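Local coordinates for protein PrgB (Enterococcus faecalis, PDB 6EVU) that promotes aggregation, biofilm formation and conjugation by binding and compacting DNA, here represented by its adhesin domain, at residues P109-L117 and F149-A157; S120-K128 and F177-D188. All blocks are in the same frame, centred on the assembly; numbering follows the deposited sequence.

Contact 1: residues P109-L117 and F149-A157; sequences PVTVTYTGL and FSNDPIITA
The ring of Tyr-114 lies against Pro-153, whose CB sits over the middle of one face, 3.5 Å from the ring centroid and only 7° off the ring normal: a CH-pi contact. With CG anti to the carbonyl carbon (chi1 -66°), the ring leaves strand 110-115 and carries its hydroxyl to the end of strand 145-150 and the turn beyond it. There Tyr-114 OH donates to Ser-150 O at 2.7 Å, in the carbonyl plane with a C=O...donor angle of 159°. The same hydroxyl accepts a hydrogen bond from a water, which gives its second hydrogen to Thr-156 O at 2.8 Å. Next to this ring, CD2 of Leu-117 approaches CG of Pro-153. Toward the N-terminal end of strand 110-115 the roles are exchanged: Val-112 is the aliphatic partner, its CG2 standing 3.7 Å from the centroid of the Phe-149 ring, over the face but offset toward the rim, while CG1 of Val-110 meets CE2 of that ring at 4.1 Å.

The turn gripped by Tyr-114 is itself well tied. Ser-150 OG accepts from Asp-152 N in an ST turn and also bonds to the backbone O of Leu-94, and Asp-152 OD1 accepts from Ile-154 N in an Asx turn. Edge-to-face packing of Phe-131 on Tyr-114 and the meeting of Tyr-133 with Phe-149 bring strand 124-137 into the same core, between the two antiparallel sheets of the domain. The chemistry is thus mainly apolar packing of sheet against sheet, with one buried hydroxyl that both donates and accepts, fixing the phenol to the turn directly and through water.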
ATOM      1  N   PRO A 109      -5.591  -6.679  14.829  1.00 29.49           N
ATOM      2  CA  PRO A 109      -5.924  -6.578  13.398  1.00 26.48           C
ATOM      3  C   PRO A 109      -7.318  -6.001  13.214  1.00 28.89           C
ATOM      4  O   PRO A 109      -8.216  -6.258  14.009  1.00 29.14           O
ATOM      5  CB  PRO A 109      -5.846  -8.026  12.890  1.00 31.31           C
ATOM      6  CG  PRO A 109      -5.857  -8.880  14.143  1.00 36.05           C
ATOM      7  CD  PRO A 109      -5.374  -8.068  15.290  1.00 36.80           C
ATOM      8  N   VAL A 110      -7.459  -5.147  12.200  1.00 24.00           N
ATOM      9  CA  VAL A 110      -8.711  -4.446  11.936  1.00 24.51           C
ATOM     10  C   VAL A 110      -9.267  -5.001  10.638  1.00 24.38           C
ATOM     11  O   VAL A 110      -8.584  -5.005   9.598  1.00 25.99           O
ATOM     12  CB  VAL A 110      -8.465  -2.935  11.840  1.00 24.22           C
ATOM     13  CG1 VAL A 110      -9.738  -2.250  11.364  1.00 27.55           C
ATOM     14  CG2 VAL A 110      -7.973  -2.468  13.227  1.00 27.15           C
ATOM     15  N   THR A 111     -10.490  -5.504  10.677  1.00 24.82           N
ATOM     16  CA  THR A 111     -11.083  -6.084   9.459  1.00 25.33           C
ATOM     17  C   THR A 111     -12.045  -5.066   8.864  1.00 29.76           C
ATOM     18  O   THR A 111     -13.036  -4.704   9.508  1.00 28.16           O
ATOM     19  CB  THR A 111     -11.814  -7.396   9.777  1.00 25.99           C
ATOM     20  OG1 THR A 111     -10.902  -8.343  10.388  1.00 29.14           O
ATOM     21  CG2 THR A 111     -12.487  -8.011   8.532  1.00 27.56           C
ATOM     22  N   VAL A 112     -11.762  -4.632   7.617  1.00 23.35           N
ATOM     23  CA  VAL A 112     -12.635  -3.739   6.850  1.00 27.74           C
ATOM     24  C   VAL A 112     -13.383  -4.587   5.827  1.00 25.00           C
ATOM     25  O   VAL A 112     -12.772  -5.187   4.946  1.00 28.55           O
ATOM     26  CB  VAL A 112     -11.796  -2.654   6.146  1.00 23.10           C
ATOM     27  CG1 VAL A 112     -12.702  -1.715   5.285  1.00 26.26           C
ATOM     28  CG2 VAL A 112     -10.898  -1.899   7.138  1.00 25.72           C
ATOM     29  N   THR A 113     -14.704  -4.619   5.903  1.00 25.40           N
ATOM     30  CA  THR A 113     -15.498  -5.409   4.970  1.00 28.96           C
ATOM     31  C   THR A 113     -16.137  -4.502   3.921  1.00 32.37           C
ATOM     32  O   THR A 113     -16.771  -3.506   4.257  1.00 37.21           O
ATOM     33  CB  THR A 113     -16.575  -6.174   5.734  1.00 30.74           C
ATOM     34  OG1 THR A 113     -15.939  -7.059   6.678  1.00 33.22           O
ATOM     35  CG2 THR A 113     -17.422  -6.991   4.782  1.00 36.00           C
ATOM     36  N   TYR A 114     -15.967  -4.853   2.659  1.00 30.79           N
ATOM     37  CA  TYR A 114     -16.677  -4.212   1.555  1.00 32.04           C
ATOM     38  C   TYR A 114     -17.796  -5.121   1.092  1.00 34.18           C
ATOM     39  O   TYR A 114     -17.592  -6.334   0.920  1.00 32.92           O
ATOM     40  CB  TYR A 114     -15.749  -3.937   0.366  1.00 32.11           C
ATOM     41  CG  TYR A 114     -14.676  -2.900   0.669  1.00 27.29           C
ATOM     42  CD1 TYR A 114     -14.946  -1.565   0.432  1.00 30.84           C
ATOM     43  CD2 TYR A 114     -13.409  -3.275   1.110  1.00 30.00           C
ATOM     44  CE1 TYR A 114     -14.006  -0.595   0.705  1.00 28.71           C
ATOM     45  CE2 TYR A 114     -12.428  -2.313   1.375  1.00 26.39           C
ATOM     46  CZ  TYR A 114     -12.742  -0.963   1.181  1.00 26.50           C
ATOM     47  OH  TYR A 114     -11.827   0.056   1.411  1.00 29.23           O
ATOM     48  N   THR A 115     -18.980  -4.536   0.832  1.00 36.57           N
ATOM     49  CA  THR A 115     -20.030  -5.267   0.130  1.00 38.20           C
ATOM     50  C   THR A 115     -20.408  -4.511  -1.138  1.00 41.11           C
ATOM     51  O   THR A 115     -19.917  -3.407  -1.405  1.00 37.40           O
ATOM     52  CB  THR A 115     -21.272  -5.449   1.008  1.00 43.46           C
ATOM     53  OG1 THR A 115     -21.697  -4.153   1.448  1.00 39.64           O
ATOM     54  CG2 THR A 115     -20.926  -6.270   2.222  1.00 42.54           C
ATOM     55  N   GLY A 116     -21.260  -5.134  -1.927  1.00 43.71           N
ATOM     56  CA  GLY A 116     -21.735  -4.523  -3.151  1.00 45.50           C
ATOM     57  C   GLY A 116     -20.714  -4.432  -4.254  1.00 39.34           C
ATOM     58  O   GLY A 116     -20.751  -3.478  -5.031  1.00 41.99           O
ATOM     59  N   LEU A 117     -19.797  -5.391  -4.352  1.00 39.24           N
ATOM     60  CA  LEU A 117     -18.790  -5.388  -5.404  1.00 35.85           C
ATOM     61  C   LEU A 117     -19.243  -6.150  -6.643  1.00 41.90           C
ATOM     62  O   LEU A 117     -20.118  -7.016  -6.598  1.00 42.56           O
ATOM     63  CB  LEU A 117     -17.506  -6.056  -4.912  1.00 33.60           C
ATOM     64  CG  LEU A 117     -16.927  -5.516  -3.620  1.00 32.26           C
ATOM     65  CD1 LEU A 117     -15.701  -6.374  -3.184  1.00 32.13           C
ATOM     66  CD2 LEU A 117     -16.570  -4.077  -3.793  1.00 38.52           C
ATOM     67  N   PHE A 149      -9.816   4.507   5.949  1.00 23.07           N
ATOM     68  CA  PHE A 149     -10.227   3.475   4.986  1.00 24.35           C
ATOM     69  C   PHE A 149     -11.296   4.058   4.095  1.00 27.01           C
ATOM     70  O   PHE A 149     -12.320   4.545   4.575  1.00 26.58           O
ATOM     71  CB  PHE A 149     -10.731   2.231   5.684  1.00 24.95           C
ATOM     72  CG  PHE A 149      -9.702   1.637   6.614  1.00 23.83           C
ATOM     73  CD1 PHE A 149      -8.475   1.227   6.091  1.00 24.29           C
ATOM     74  CD2 PHE A 149      -9.937   1.494   8.002  1.00 25.59           C
ATOM     75  CE1 PHE A 149      -7.472   0.664   6.920  1.00 24.13           C
ATOM     76  CE2 PHE A 149      -8.928   0.911   8.804  1.00 23.79           C
ATOM     77  CZ  PHE A 149      -7.712   0.485   8.276  1.00 22.93           C
ATOM     78  N   SER A 150     -11.077   3.973   2.791  1.00 27.22           N
ATOM     79  CA  SER A 150     -12.004   4.559   1.823  1.00 30.39           C
ATOM     80  C   SER A 150     -13.179   3.641   1.522  1.00 32.04           C
ATOM     81  O   SER A 150     -13.036   2.421   1.436  1.00 31.50           O
ATOM     82  CB  SER A 150     -11.237   4.879   0.537  1.00 30.39           C
ATOM     83  OG  SER A 150     -12.159   5.235  -0.505  1.00 32.54           O
ATOM     84  N   ASN A 151     -14.364   4.230   1.322  1.00 35.68           N
ATOM     85  CA  ASN A 151     -15.499   3.449   0.853  1.00 37.68           C
ATOM     86  C   ASN A 151     -15.279   2.902  -0.560  1.00 34.12           C
ATOM     87  O   ASN A 151     -16.051   2.045  -0.980  1.00 37.86           O
ATOM     88  CB  ASN A 151     -16.800   4.314   0.925  1.00 36.25           C
ATOM     89  CG  ASN A 151     -17.506   4.198   2.295  1.00 38.63           C
ATOM     90  OD1 ASN A 151     -17.761   3.098   2.796  1.00 38.25           O
ATOM     91  ND2 ASN A 151     -17.826   5.340   2.894  1.00 37.85           N
ATOM     92  N   ASP A 152     -14.279   3.422  -1.300  1.00 34.64           N
ATOM     93  CA  ASP A 152     -13.855   2.873  -2.583  1.00 41.17           C
ATOM     94  C   ASP A 152     -12.723   1.875  -2.319  1.00 36.86           C
ATOM     95  O   ASP A 152     -11.627   2.295  -1.922  1.00 34.26           O
ATOM     96  CB  ASP A 152     -13.391   4.018  -3.499  1.00 41.01           C
ATOM     97  CG  ASP A 152     -13.068   3.576  -4.921  1.00 44.24           C
ATOM     98  OD1 ASP A 152     -12.750   2.399  -5.135  1.00 39.16           O
ATOM     99  OD2 ASP A 152     -13.103   4.425  -5.857  1.00 44.32           O
ATOM    100  N   PRO A 153     -12.934   0.561  -2.516  1.00 32.06           N
ATOM    101  CA  PRO A 153     -11.861  -0.406  -2.222  1.00 30.77           C
ATOM    102  C   PRO A 153     -10.638  -0.260  -3.125  1.00 27.77           C
ATOM    103  O   PRO A 153      -9.566  -0.822  -2.812  1.00 33.35           O
ATOM    104  CB  PRO A 153     -12.562  -1.745  -2.430  1.00 33.05           C
ATOM    105  CG  PRO A 153     -13.512  -1.450  -3.615  1.00 33.01           C
ATOM    106  CD  PRO A 153     -14.085  -0.064  -3.211  1.00 34.57           C
ATOM    107  N   ILE A 154     -10.787   0.450  -4.244  1.00 30.50           N
ATOM    108  CA  ILE A 154      -9.691   0.697  -5.173  1.00 35.23           C
ATOM    109  C   ILE A 154      -8.874   1.918  -4.778  1.00 36.69           C
ATOM    110  O   ILE A 154      -7.746   2.076  -5.259  1.00 37.04           O
ATOM    111  CB  ILE A 154     -10.255   0.856  -6.598  1.00 38.79           C
ATOM    112  CG1 ILE A 154     -11.152  -0.338  -6.924  1.00 40.58           C
ATOM    113  CG2 ILE A 154      -9.149   1.000  -7.609  1.00 47.18           C
ATOM    114  CD1 ILE A 154     -10.432  -1.694  -6.837  1.00 34.53           C
ATOM    115  N   ILE A 155      -9.411   2.781  -3.919  1.00 36.28           N
ATOM    116  CA  ILE A 155      -8.600   3.794  -3.249  1.00 33.43           C
ATOM    117  C   ILE A 155      -7.963   3.231  -1.980  1.00 28.22           C
ATOM    118  O   ILE A 155      -6.780   3.496  -1.674  1.00 30.93           O
ATOM    119  CB  ILE A 155      -9.510   5.000  -2.950  1.00 28.35           C
ATOM    120  CG1 ILE A 155      -9.936   5.698  -4.256  1.00 34.55           C
ATOM    121  CG2 ILE A 155      -8.856   6.011  -1.968  1.00 31.09           C
ATOM    122  CD1 ILE A 155     -10.954   6.810  -4.056  1.00 36.57           C
ATOM    123  N   THR A 156      -8.724   2.404  -1.277  1.00 27.10           N
ATOM    124  CA  THR A 156      -8.250   1.529  -0.199  1.00 23.41           C
ATOM    125  C   THR A 156      -7.903   2.226   1.134  1.00 25.41           C
ATOM    126  O   THR A 156      -8.765   2.332   1.993  1.00 27.82           O
ATOM    127  CB  THR A 156      -7.051   0.685  -0.717  1.00 25.99           C
ATOM    128  OG1 THR A 156      -7.315   0.383  -2.125  1.00 28.15           O
ATOM    129  CG2 THR A 156      -6.883  -0.647   0.014  1.00 26.29           C
ATOM    130  N   ALA A 157      -6.674   2.643   1.334  1.00 26.02           N
ATOM    131  CA  ALA A 157      -6.249   3.067   2.670  1.00 23.11           C
ATOM    132  C   ALA A 157      -5.246   4.207   2.609  1.00 31.73           C
ATOM    133  O   ALA A 157      -4.353   4.213   1.765  1.00 26.78           O
ATOM    134  CB  ALA A 157      -5.602   1.920   3.434  1.00 22.04           C
TER
HETATM  135  O   HOH W   1      -9.614  -0.150   3.052  1.00 27.77           O

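Contact 2: residues S120-K128 and F177-D188; sequences SYLGRKITK and FFDASGKEVLPD
CG of Tyr-121 stands anti to the backbone N (chi1 169°), swinging the phenol along Val-185 and Pro-187 until its OH receives a hydrogen bond from Asp-188 N at 2.8 Å; the hydroxyl also bonds to Ser-191 O. Arg-124 is bent at chi3 (59°), which lays its guanidinium over Val-185, with CG1 4.0 Å above the centre of the plane. At the edge of that group, two waters extend its reach: one accepts from NH2 and from Leu-186 N, the other accepts from NH1 and donates to Asp-188 OD1. Val-185 is shared: while its CG1 faces Arg-124, its CG2 touches CG1 of Ile-126, whose CG2 packs at 3.8 Å from CB of Phe-177.

At the other end, CE of Lys-128 passes over one face of the Phe-178 ring, 4.3 Å from its centroid. The backbones join here: Phe-178 N donates to Lys-128 O at 2.8 Å, while Phe-178 O accepts from Thr-127 N at 2.9 Å and, weakly, from Lys-128 N. Asp-179 OD1 accepts from Ser-181 OG within the type I turn from Asp-179 to Gly-182 and from Lys-183 N just past it. With Thr-127 and Lys-128 both facing Phe-178, the pairing is a classic beta bulge, set where the 119-121/124-137 and 169-179/184-185 hairpins join, at one end of neighbouring strands of the adhesin domain's larger antiparallel sheet.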
ATOM      1  N   SER A 120     -14.341 -10.190 -10.036  1.00 39.48           N
ATOM      2  CA  SER A 120     -14.453 -11.529 -10.612  1.00 41.61           C
ATOM      3  C   SER A 120     -13.123 -12.250 -10.590  1.00 40.29           C
ATOM      4  O   SER A 120     -12.058 -11.645 -10.495  1.00 38.59           O
ATOM      5  CB  SER A 120     -14.960 -11.523 -12.053  1.00 42.93           C
ATOM      6  OG  SER A 120     -14.174 -10.689 -12.902  1.00 44.03           O
ATOM      7  N   TYR A 121     -13.214 -13.561 -10.746  1.00 44.11           N
ATOM      8  CA  TYR A 121     -12.011 -14.374 -10.910  1.00 41.38           C
ATOM      9  C   TYR A 121     -12.428 -15.506 -11.818  1.00 48.07           C
ATOM     10  O   TYR A 121     -13.274 -16.316 -11.426  1.00 42.49           O
ATOM     11  CB  TYR A 121     -11.467 -14.905  -9.600  1.00 41.73           C
ATOM     12  CG  TYR A 121     -10.399 -15.950  -9.808  1.00 38.87           C
ATOM     13  CD1 TYR A 121      -9.139 -15.594 -10.287  1.00 43.51           C
ATOM     14  CD2 TYR A 121     -10.651 -17.292  -9.545  1.00 38.54           C
ATOM     15  CE1 TYR A 121      -8.132 -16.554 -10.452  1.00 37.47           C
ATOM     16  CE2 TYR A 121      -9.667 -18.269  -9.748  1.00 41.78           C
ATOM     17  CZ  TYR A 121      -8.428 -17.892 -10.225  1.00 40.57           C
ATOM     18  OH  TYR A 121      -7.456 -18.828 -10.415  1.00 39.82           O
ATOM     19  N   LEU A 122     -11.860 -15.526 -13.020  1.00 45.83           N
ATOM     20  CA  LEU A 122     -12.244 -16.472 -14.043  1.00 48.77           C
ATOM     21  C   LEU A 122     -13.770 -16.541 -14.184  1.00 51.43           C
ATOM     22  O   LEU A 122     -14.371 -17.615 -14.167  1.00 50.43           O
ATOM     23  CB  LEU A 122     -11.668 -17.857 -13.749  1.00 42.78           C
ATOM     24  CG  LEU A 122     -10.172 -18.044 -13.491  1.00 48.75           C
ATOM     25  CD1 LEU A 122      -9.867 -19.443 -12.993  1.00 47.76           C
ATOM     26  CD2 LEU A 122      -9.428 -17.791 -14.764  1.00 59.58           C
ATOM     27  N   GLY A 123     -14.411 -15.380 -14.275  1.00 48.31           N
ATOM     28  CA  GLY A 123     -15.857 -15.348 -14.419  1.00 57.83           C
ATOM     29  C   GLY A 123     -16.691 -15.658 -13.180  1.00 58.78           C
ATOM     30  O   GLY A 123     -17.926 -15.597 -13.271  1.00 61.80           O
ATOM     31  N   ARG A 124     -16.082 -16.009 -12.034  1.00 48.42           N
ATOM     32  CA  ARG A 124     -16.821 -16.140 -10.772  1.00 44.28           C
ATOM     33  C   ARG A 124     -16.944 -14.763 -10.149  1.00 45.72           C
ATOM     34  O   ARG A 124     -15.934 -14.079  -9.985  1.00 48.03           O
ATOM     35  CB  ARG A 124     -16.117 -17.081  -9.796  1.00 43.21           C
ATOM     36  CG  ARG A 124     -15.950 -18.451 -10.399  1.00 53.16           C
ATOM     37  CD  ARG A 124     -14.783 -19.181  -9.743  1.00 47.39           C
ATOM     38  NE  ARG A 124     -14.966 -19.334  -8.304  1.00 46.76           N
ATOM     39  CZ  ARG A 124     -14.075 -19.932  -7.519  1.00 60.52           C
ATOM     40  NH1 ARG A 124     -12.967 -20.420  -8.061  1.00 64.93           N
ATOM     41  NH2 ARG A 124     -14.277 -20.031  -6.202  1.00 52.75           N
ATOM     42  N   LYS A 125     -18.179 -14.333  -9.867  1.00 46.64           N
ATOM     43  CA  LYS A 125     -18.408 -12.993  -9.350  1.00 40.44           C
ATOM     44  C   LYS A 125     -17.997 -12.885  -7.897  1.00 46.91           C
ATOM     45  O   LYS A 125     -18.382 -13.716  -7.074  1.00 42.81           O
ATOM     46  CB  LYS A 125     -19.893 -12.645  -9.509  1.00 41.08           C
ATOM     47  CG  LYS A 125     -20.229 -11.244  -8.953  1.00 41.48           C
ATOM     48  CD  LYS A 125     -21.431 -10.690  -9.761  1.00 51.14           C
ATOM     49  CE  LYS A 125     -22.270  -9.699  -8.961  1.00 59.22           C
ATOM     50  NZ  LYS A 125     -23.182  -8.869  -9.807  1.00 58.47           N
ATOM     51  N   ILE A 126     -17.211 -11.845  -7.588  1.00 38.10           N
ATOM     52  CA  ILE A 126     -16.794 -11.511  -6.231  1.00 33.68           C
ATOM     53  C   ILE A 126     -17.609 -10.303  -5.805  1.00 41.72           C
ATOM     54  O   ILE A 126     -17.463  -9.208  -6.366  1.00 43.96           O
ATOM     55  CB  ILE A 126     -15.293 -11.224  -6.160  1.00 34.99           C
ATOM     56  CG1 ILE A 126     -14.552 -12.542  -6.399  1.00 36.82           C
ATOM     57  CG2 ILE A 126     -14.912 -10.515  -4.783  1.00 31.50           C
ATOM     58  CD1 ILE A 126     -13.116 -12.384  -6.758  1.00 32.71           C
ATOM     59  N   THR A 127     -18.452 -10.488  -4.799  1.00 37.15           N
ATOM     60  CA  THR A 127     -19.366  -9.439  -4.375  1.00 38.18           C
ATOM     61  C   THR A 127     -18.977  -8.790  -3.062  1.00 35.61           C
ATOM     62  O   THR A 127     -19.541  -7.741  -2.719  1.00 39.95           O
ATOM     63  CB  THR A 127     -20.776 -10.018  -4.210  1.00 38.37           C
ATOM     64  OG1 THR A 127     -20.729 -11.089  -3.277  1.00 41.13           O
ATOM     65  CG2 THR A 127     -21.286 -10.604  -5.489  1.00 39.95           C
ATOM     66  N   LYS A 128     -18.052  -9.388  -2.311  1.00 33.47           N
ATOM     67  CA  LYS A 128     -17.692  -8.898  -0.982  1.00 31.39           C
ATOM     68  C   LYS A 128     -16.202  -9.178  -0.795  1.00 30.91           C
ATOM     69  O   LYS A 128     -15.675 -10.142  -1.373  1.00 35.04           O
ATOM     70  CB  LYS A 128     -18.531  -9.645   0.081  1.00 34.47           C
ATOM     71  CG  LYS A 128     -18.069  -9.566   1.553  1.00 41.12           C
ATOM     72  CD  LYS A 128     -19.080 -10.210   2.506  1.00 45.06           C
ATOM     73  CE  LYS A 128     -18.443 -11.163   3.535  1.00 63.86           C
ATOM     74  NZ  LYS A 128     -19.387 -11.473   4.663  1.00 71.35           N
ATOM     75  N   PHE A 177     -11.473 -12.582  -0.721  1.00 30.11           N
ATOM     76  CA  PHE A 177     -12.547 -12.268  -1.673  1.00 28.55           C
ATOM     77  C   PHE A 177     -13.643 -13.293  -1.493  1.00 29.26           C
ATOM     78  O   PHE A 177     -13.346 -14.469  -1.302  1.00 34.45           O
ATOM     79  CB  PHE A 177     -12.046 -12.344  -3.107  1.00 29.10           C
ATOM     80  CG  PHE A 177     -10.886 -11.476  -3.391  1.00 29.27           C
ATOM     81  CD1 PHE A 177     -11.005 -10.095  -3.398  1.00 29.44           C
ATOM     82  CD2 PHE A 177      -9.656 -12.048  -3.669  1.00 34.99           C
ATOM     83  CE1 PHE A 177      -9.924  -9.300  -3.708  1.00 31.32           C
ATOM     84  CE2 PHE A 177      -8.555 -11.264  -3.906  1.00 34.66           C
ATOM     85  CZ  PHE A 177      -8.677  -9.899  -3.939  1.00 31.17           C
ATOM     86  N   PHE A 178     -14.915 -12.860  -1.622  1.00 31.38           N
ATOM     87  CA  PHE A 178     -16.042 -13.774  -1.448  1.00 33.30           C
ATOM     88  C   PHE A 178     -16.979 -13.735  -2.636  1.00 35.24           C
ATOM     89  O   PHE A 178     -17.284 -12.658  -3.180  1.00 36.89           O
ATOM     90  CB  PHE A 178     -16.814 -13.443  -0.168  1.00 34.13           C
ATOM     91  CG  PHE A 178     -15.994 -13.577   1.087  1.00 32.72           C
ATOM     92  CD1 PHE A 178     -15.286 -12.497   1.586  1.00 28.03           C
ATOM     93  CD2 PHE A 178     -15.939 -14.782   1.756  1.00 32.54           C
ATOM     94  CE1 PHE A 178     -14.507 -12.638   2.778  1.00 32.33           C
ATOM     95  CE2 PHE A 178     -15.183 -14.947   2.888  1.00 36.45           C
ATOM     96  CZ  PHE A 178     -14.471 -13.839   3.425  1.00 32.44           C
ATOM     97  N   ASP A 179     -17.445 -14.918  -3.022  1.00 36.87           N
ATOM     98  CA  ASP A 179     -18.437 -15.041  -4.082  1.00 40.63           C
ATOM     99  C   ASP A 179     -19.832 -14.755  -3.516  1.00 39.41           C
ATOM    100  O   ASP A 179     -20.006 -14.468  -2.331  1.00 42.14           O
ATOM    101  CB  ASP A 179     -18.309 -16.400  -4.769  1.00 40.16           C
ATOM    102  CG  ASP A 179     -18.848 -17.581  -3.941  1.00 43.06           C
ATOM    103  OD1 ASP A 179     -19.688 -17.411  -3.041  1.00 45.69           O
ATOM    104  OD2 ASP A 179     -18.433 -18.724  -4.253  1.00 47.57           O
ATOM    105  N   ALA A 180     -20.821 -14.721  -4.411  1.00 45.81           N
ATOM    106  CA  ALA A 180     -22.177 -14.315  -4.043  1.00 52.58           C
ATOM    107  C   ALA A 180     -22.766 -15.207  -2.973  1.00 51.77           C
ATOM    108  O   ALA A 180     -23.562 -14.748  -2.144  1.00 55.94           O
ATOM    109  CB  ALA A 180     -23.080 -14.339  -5.281  1.00 44.67           C
ATOM    110  N   SER A 181     -22.390 -16.479  -2.981  1.00 47.84           N
ATOM    111  CA  SER A 181     -22.865 -17.436  -1.993  1.00 57.97           C
ATOM    112  C   SER A 181     -22.138 -17.313  -0.657  1.00 52.60           C
ATOM    113  O   SER A 181     -22.455 -18.065   0.269  1.00 61.59           O
ATOM    114  CB  SER A 181     -22.688 -18.854  -2.520  1.00 61.53           C
ATOM    115  OG  SER A 181     -21.333 -19.245  -2.290  1.00 63.84           O
ATOM    116  N   GLY A 182     -21.150 -16.430  -0.543  1.00 50.78           N
ATOM    117  CA  GLY A 182     -20.410 -16.246   0.697  1.00 50.07           C
ATOM    118  C   GLY A 182     -19.164 -17.096   0.851  1.00 40.99           C
ATOM    119  O   GLY A 182     -18.575 -17.115   1.935  1.00 40.72           O
ATOM    120  N   LYS A 183     -18.742 -17.785  -0.195  1.00 40.05           N
ATOM    121  CA  LYS A 183     -17.572 -18.644  -0.137  1.00 38.26           C
ATOM    122  C   LYS A 183     -16.335 -17.884  -0.577  1.00 39.87           C
ATOM    123  O   LYS A 183     -16.334 -17.210  -1.611  1.00 38.15           O
ATOM    124  CB  LYS A 183     -17.783 -19.847  -1.041  1.00 36.05           C
ATOM    125  CG  LYS A 183     -16.576 -20.749  -1.154  1.00 45.18           C
ATOM    126  CD  LYS A 183     -16.130 -21.227   0.262  1.00 45.93           C
ATOM    127  CE  LYS A 183     -15.056 -22.344   0.189  1.00 53.20           C
ATOM    128  NZ  LYS A 183     -14.822 -22.954   1.552  1.00 41.05           N
ATOM    129  N   GLU A 184     -15.250 -18.041   0.172  1.00 34.76           N
ATOM    130  CA  GLU A 184     -14.005 -17.398  -0.219  1.00 33.70           C
ATOM    131  C   GLU A 184     -13.575 -17.890  -1.607  1.00 35.15           C
ATOM    132  O   GLU A 184     -13.744 -19.057  -1.955  1.00 36.54           O
ATOM    133  CB  GLU A 184     -12.902 -17.682   0.809  1.00 30.70           C
ATOM    134  CG  GLU A 184     -11.682 -16.787   0.497  1.00 34.55           C
ATOM    135  CD  GLU A 184     -10.521 -16.926   1.514  1.00 30.26           C
ATOM    136  OE1 GLU A 184     -10.619 -17.759   2.432  1.00 35.65           O
ATOM    137  OE2 GLU A 184      -9.506 -16.225   1.286  1.00 31.84           O
ATOM    138  N   VAL A 185     -13.025 -16.971  -2.402  1.00 32.56           N
ATOM    139  CA  VAL A 185     -12.511 -17.276  -3.735  1.00 33.35           C
ATOM    140  C   VAL A 185     -10.985 -17.310  -3.616  1.00 35.51           C
ATOM    141  O   VAL A 185     -10.365 -16.294  -3.271  1.00 35.63           O
ATOM    142  CB  VAL A 185     -12.974 -16.226  -4.757  1.00 36.64           C
ATOM    143  CG1 VAL A 185     -12.352 -16.477  -6.136  1.00 36.67           C
ATOM    144  CG2 VAL A 185     -14.499 -16.199  -4.837  1.00 39.72           C
ATOM    145  N   LEU A 186     -10.381 -18.462  -3.949  1.00 37.48           N
ATOM    146  CA  LEU A 186      -8.949 -18.711  -3.992  1.00 40.70           C
ATOM    147  C   LEU A 186      -8.530 -19.162  -5.402  1.00 40.13           C
ATOM    148  O   LEU A 186      -9.369 -19.668  -6.174  1.00 43.62           O
ATOM    149  CB  LEU A 186      -8.564 -19.756  -2.941  1.00 38.05           C
ATOM    150  CG  LEU A 186      -8.814 -19.152  -1.556  1.00 40.39           C
ATOM    151  CD1 LEU A 186      -8.806 -20.238  -0.497  1.00 43.85           C
ATOM    152  CD2 LEU A 186      -7.821 -17.995  -1.235  1.00 41.02           C
ATOM    153  N   PRO A 187      -7.265 -18.937  -5.800  1.00 36.74           N
ATOM    154  CA  PRO A 187      -6.895 -19.207  -7.192  1.00 41.23           C
ATOM    155  C   PRO A 187      -6.765 -20.692  -7.514  1.00 43.24           C
ATOM    156  O   PRO A 187      -6.384 -21.515  -6.670  1.00 43.36           O
ATOM    157  CB  PRO A 187      -5.557 -18.484  -7.362  1.00 46.61           C
ATOM    158  CG  PRO A 187      -5.043 -18.208  -6.008  1.00 35.86           C
ATOM    159  CD  PRO A 187      -6.255 -18.092  -5.111  1.00 38.72           C
ATOM    160  N   ASP A 188      -7.103 -21.022  -8.768  1.00 45.23           N
ATOM    161  CA  ASP A 188      -6.784 -22.330  -9.320  1.00 44.58           C
ATOM    162  C   ASP A 188      -5.290 -22.472  -9.497  1.00 43.41           C
ATOM    163  O   ASP A 188      -4.579 -21.486  -9.703  1.00 50.25           O
ATOM    164  CB  ASP A 188      -7.414 -22.536 -10.702  1.00 42.84           C
ATOM    165  CG  ASP A 188      -8.915 -22.612 -10.660  1.00 61.82           C
ATOM    166  OD1 ASP A 188      -9.505 -22.922  -9.603  1.00 58.36           O
ATOM    167  OD2 ASP A 188      -9.510 -22.369 -11.730  1.00 68.97           O
TER
HETATM  168  O   HOH W   2     -12.052 -20.930  -4.483  1.00 43.91           O
HETATM  169  O   HOH W   3     -10.689 -21.504  -7.263  1.00 51.94           O

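How the contacts relate
Contacts 1 and 2 lie with centres about 16 Å apart, on the same side of the chain's centre, and their segments alternate along the sequence. Residues 109-117 are followed, two residues on, by 120-128, and the two meet again across the sheet, where strands 110-115 and 124-137 are neighbours: Leu-117 N lies 2.9 Å from Thr-127 O, a probable hydrogen bond, and Tyr-114 O packs against Lys-128 CG at 3.3 Å. Leu-117 therefore takes part in one contact while bordering the other. Contact 1 is buried and joins the two sheets, whereas contact 2 is partly buried, its centre about 22 Å from the chain's centre, and connects hairpins of the larger sheet.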